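Local structure of heme-binding protein HutZ (Vibrio cholerae, 3TGV) at residues 89-92 / 93-97; 107-110 / 111-115. The protein binds heme and probably degrades it to biliverdin IXbeta and IXdelta, releasing the iron. The protein carries 1 engineered substitution. All blocks are in the same frame, centred on the assembly; numbering follows the deposited sequence.

Interaction 1 (89-92 / 93-97); sequences SMVE and RDSEL
Ser95 turns its side chain back onto Glu92, where strand 81-91 gives way to helix 96-109. From Ser95, CB comes first against the Glu92 carbonyl, 3.2 Å from Glu92 O, and is 4.1 Å from Glu92 CB. One bond further, OG donates a hydrogen bond of 2.7 Å to Glu92 O, lying in the carbonyl plane on a lone pair. Chi1 of 69° sets OG between the backbone N and the carbonyl carbon, and from there it meets Glu92 O. Ser95 N is the second donor to Glu92 O, at 3.1 Å with an N-H...O angle of 156°, and it approaches from above that carbonyl plane. This backbone bond closes a type II beta turn, Glu92 to Ser95, in which Asp94 takes up positive phi. CG1 of buried Val91 meets Ser95 OG at 3.9 Å and Leu97 CB at 4.1 Å, the Val91 and Leu97 side chains crossing at about a right angle; Phe43 of strand 41-47 touches both. Arg93 NH2 is hydrogen-bonded to Leu119 O. Ser95 is the N-cap of helix 96-109, and its OG also makes a weak hydrogen bond with Trp98 N. One hydroxyl therefore serves both sides of the junction: two donors from one residue grip the carbonyl of the first residue of the turn, while the same OG weakly caps the amide of Trp98.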
loop_
_atom_site.group_PDB
_atom_site.type_symbol
_atom_site.label_atom_id
_atom_site.label_comp_id
_atom_site.label_asym_id
_atom_site.label_seq_id
_atom_site.Cartn_x
_atom_site.Cartn_y
_atom_site.Cartn_z
ATOM N N SER A 89 3.207 15.881 9.572
ATOM C CA SER A 89 3.294 16.718 10.747
ATOM C C SER A 89 2.218 16.260 11.718
ATOM O O SER A 89 1.102 15.932 11.311
ATOM C CB SER A 89 3.094 18.183 10.360
ATOM O OG SER A 89 3.699 19.039 11.310
ATOM N N MET A 90 2.550 16.213 13.002
ATOM C CA MET A 90 1.572 15.825 14.005
ATOM C C MET A 90 0.672 17.003 14.397
ATOM O O MET A 90 1.137 18.137 14.540
ATOM C CB MET A 90 2.267 15.253 15.240
ATOM C CG MET A 90 1.293 14.861 16.314
ATOM S SD MET A 90 2.046 13.964 17.697
ATOM C CE MET A 90 0.646 13.972 18.844
ATOM N N VAL A 91 -0.618 16.735 14.563
ATOM C CA VAL A 91 -1.576 17.792 14.876
ATOM C C VAL A 91 -1.864 17.827 16.372
ATOM O O VAL A 91 -2.266 16.821 16.958
ATOM C CB VAL A 91 -2.893 17.603 14.112
ATOM C CG1 VAL A 91 -3.887 18.698 14.486
ATOM C CG2 VAL A 91 -2.635 17.607 12.609
ATOM N N GLU A 92 -1.665 18.993 16.984
ATOM C CA GLU A 92 -1.761 19.105 18.437
ATOM C C GLU A 92 -3.166 18.804 18.929
ATOM O O GLU A 92 -4.144 19.360 18.432
ATOM C CB GLU A 92 -1.315 20.483 18.932
ATOM C CG GLU A 92 -1.332 20.593 20.455
ATOM C CD GLU A 92 -0.837 21.937 20.967
ATOM O OE1 GLU A 92 0.372 22.047 21.274
ATOM O OE2 GLU A 92 -1.658 22.880 21.069
ATOM N N ARG A 93 -3.255 17.921 19.913
ATOM C CA ARG A 93 -4.538 17.503 20.442
ATOM C C ARG A 93 -5.375 18.691 20.902
ATOM O O ARG A 93 -4.896 19.570 21.614
ATOM C CB ARG A 93 -4.336 16.518 21.594
ATOM C CG ARG A 93 -5.623 16.015 22.207
ATOM C CD ARG A 93 -5.367 14.788 23.071
ATOM N NE ARG A 93 -6.317 13.722 22.766
ATOM C CZ ARG A 93 -5.997 12.570 22.183
ATOM N NH1 ARG A 93 -4.736 12.307 21.856
ATOM N NH2 ARG A 93 -6.940 11.670 21.942
ATOM N N ASP A 94 -6.631 18.708 20.476
ATOM C CA ASP A 94 -7.580 19.715 20.920
ATOM C C ASP A 94 -7.326 21.103 20.348
ATOM O O ASP A 94 -8.058 22.040 20.653
ATOM C CB ASP A 94 -7.626 19.761 22.442
ATOM C CG ASP A 94 -8.316 18.556 23.026
ATOM O OD1 ASP A 94 -9.386 18.175 22.498
ATOM O OD2 ASP A 94 -7.780 17.984 23.997
ATOM N N SER A 95 -6.296 21.235 19.518
ATOM C CA SER A 95 -6.097 22.478 18.788
ATOM C C SER A 95 -7.249 22.672 17.806
ATOM O O SER A 95 -8.034 21.749 17.557
ATOM C CB SER A 95 -4.766 22.465 18.033
ATOM O OG SER A 95 -4.790 21.543 16.955
ATOM N N GLU A 96 -7.348 23.870 17.242
ATOM C CA GLU A 96 -8.442 24.173 16.335
ATOM C C GLU A 96 -8.438 23.241 15.115
ATOM O O GLU A 96 -9.487 22.757 14.693
ATOM C CB GLU A 96 -8.367 25.631 15.898
ATOM C CG GLU A 96 -9.640 26.155 15.259
ATOM C CD GLU A 96 -9.556 27.638 14.960
ATOM O OE1 GLU A 96 -9.549 28.006 13.764
ATOM O OE2 GLU A 96 -9.490 28.435 15.925
ATOM N N LEU A 97 -7.258 22.990 14.557
ATOM C CA LEU A 97 -7.142 22.055 13.442
ATOM C C LEU A 97 -7.585 20.650 13.849
ATOM O O LEU A 97 -8.260 19.957 13.086
ATOM C CB LEU A 97 -5.715 22.026 12.900
ATOM C CG LEU A 97 -5.515 21.258 11.586
ATOM C CD1 LEU A 97 -6.611 21.609 10.585
ATOM C CD2 LEU A 97 -4.133 21.535 10.987
#

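Interaction 2 (107-110 / 111-115)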
loop_
_atom_site.group_PDB
_atom_site.type_symbol
_atom_site.label_atom_id
_atom_site.label_comp_id
_atom_site.label_asym_id
_atom_site.label_seq_id
_atom_site.Cartn_x
_atom_site.Cartn_y
_atom_site.Cartn_z
ATOM N N GLU A 107 -17.803 12.705 10.675
ATOM C CA GLU A 107 -18.807 12.771 9.618
ATOM C C GLU A 107 -18.598 11.694 8.545
ATOM O O GLU A 107 -19.563 11.111 8.048
ATOM C CB GLU A 107 -18.836 14.161 8.978
ATOM C CG GLU A 107 -19.550 14.206 7.633
ATOM C CD GLU A 107 -20.797 15.078 7.649
ATOM O OE1 GLU A 107 -21.018 15.822 6.662
ATOM O OE2 GLU A 107 -21.554 15.016 8.647
ATOM N N ARG A 108 -17.345 11.424 8.192
ATOM C CA ARG A 108 -17.064 10.442 7.146
ATOM C C ARG A 108 -17.113 9.008 7.656
ATOM O O ARG A 108 -17.532 8.110 6.930
ATOM C CB ARG A 108 -15.705 10.697 6.494
ATOM C CG ARG A 108 -15.601 10.128 5.081
ATOM C CD ARG A 108 -14.235 10.369 4.449
ATOM N NE ARG A 108 -14.291 10.116 3.009
ATOM C CZ ARG A 108 -13.235 9.887 2.232
ATOM N NH1 ARG A 108 -12.012 9.860 2.754
ATOM N NH2 ARG A 108 -13.406 9.676 0.925
ATOM N N PHE A 109 -16.669 8.787 8.890
ATOM C CA PHE A 109 -16.505 7.426 9.400
ATOM C C PHE A 109 -17.414 7.065 10.572
ATOM O O PHE A 109 -17.507 5.897 10.947
ATOM C CB PHE A 109 -15.046 7.164 9.775
ATOM C CG PHE A 109 -14.096 7.356 8.637
ATOM C CD1 PHE A 109 -14.086 6.473 7.572
ATOM C CD2 PHE A 109 -13.230 8.428 8.618
ATOM C CE1 PHE A 109 -13.212 6.650 6.512
ATOM C CE2 PHE A 109 -12.361 8.607 7.568
ATOM C CZ PHE A 109 -12.351 7.718 6.513
ATOM N N GLY A 110 -18.076 8.059 11.152
ATOM C CA GLY A 110 -19.086 7.795 12.164
ATOM C C GLY A 110 -18.601 7.609 13.590
ATOM O O GLY A 110 -17.508 8.043 13.960
ATOM N N GLU A 111 -19.435 6.953 14.394
ATOM C CA GLU A 111 -19.215 6.835 15.837
ATOM C C GLU A 111 -17.819 6.376 16.229
ATOM O O GLU A 111 -17.263 6.835 17.229
ATOM C CB GLU A 111 -20.226 5.873 16.454
ATOM C CG GLU A 111 -21.668 6.326 16.373
ATOM C CD GLU A 111 -22.596 5.385 17.116
ATOM O OE1 GLU A 111 -22.082 4.508 17.844
ATOM O OE2 GLU A 111 -23.832 5.517 16.970
ATOM N N ILE A 112 -17.271 5.451 15.448
ATOM C CA ILE A 112 -15.972 4.857 15.741
ATOM C C ILE A 112 -14.948 5.929 16.136
ATOM O O ILE A 112 -14.108 5.715 17.010
ATOM C CB ILE A 112 -15.485 4.020 14.533
ATOM C CG1 ILE A 112 -14.513 2.925 14.972
ATOM C CG2 ILE A 112 -14.889 4.916 13.453
ATOM C CD1 ILE A 112 -13.223 3.450 15.523
ATOM N N ILE A 113 -15.051 7.095 15.510
ATOM C CA ILE A 113 -14.116 8.193 15.738
ATOM C C ILE A 113 -14.226 8.754 17.159
ATOM O O ILE A 113 -13.305 9.406 17.652
ATOM C CB ILE A 113 -14.332 9.325 14.709
ATOM C CG1 ILE A 113 -14.117 8.801 13.285
ATOM C CG2 ILE A 113 -13.407 10.495 14.976
ATOM C CD1 ILE A 113 -12.703 8.327 13.011
ATOM N N ASP A 114 -15.354 8.496 17.816
ATOM C CA ASP A 114 -15.568 8.987 19.171
ATOM C C ASP A 114 -14.565 8.324 20.105
ATOM O O ASP A 114 -13.812 8.996 20.808
ATOM C CB ASP A 114 -16.992 8.680 19.638
ATOM C CG ASP A 114 -18.050 9.441 18.852
ATOM O OD1 ASP A 114 -17.750 9.921 17.734
ATOM O OD2 ASP A 114 -19.191 9.547 19.356
ATOM N N GLY A 115 -14.554 6.997 20.094
ATOM C CA GLY A 115 -13.598 6.244 20.883
ATOM C C GLY A 115 -12.170 6.584 20.507
ATOM O O GLY A 115 -11.392 7.047 21.342
#
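Helix 96-109 stops at Gly110, which leaves helical geometry with positive phi (84°), and the chain turns into helix 112-116, with Ile113 N bonded to Gly110 O at 3.1 Å. The N-H...O angle is 160°, with the donor tilted from the carbonyl plane. Phe109 and Ile113 meet across this break: Phe109 CB lies 4.0 Å from Ile113 CG1, and Ile113 CD1 approaches the ring obliquely. With chi1 at -60°, Ile113 CG1 stands beside its own backbone N and close to Gly110 O, at 3.5 Å, near the outer end of the carbonyl that this N binds. Ile112 instead brings its CG2 branch to the Phe109 backbone, 3.8 Å from Phe109 O, and also lies near Phe109 CB. Arg108 CB sits 4.0 Å above one face of the Phe109 ring, offset toward the rim. Farther out, the ring packs edge-to-face with Phe77 of the second subunit, which also touches Ile113. The backbone angles of Gly110 suit a residue without a side chain. The bend is held by the Ile113 N to Gly110 O bond and by apolar contacts, and the same Phe109 and Ile113 side chains meet the second subunit.

Interactions 1 and 2 lie near the two ends of helix 96-109, their centres about 17 Å apart and their nearest atoms about 6 Å apart, without touching. Both are surface contacts with a single buried residue, Val91 in the first and Ile113 in the second. Interaction 1 joins the sheet to the start of the helix, and a polar side chain does the capping; no other chain touches its segments. Interaction 2 links the end of the helix to helix 112-116, with a glycine at the bend, and there the second subunit packs against it. Both use an i+3 backbone bond; the first adds a capping hydroxyl, the second apolar side chains that continue into the dimer interface.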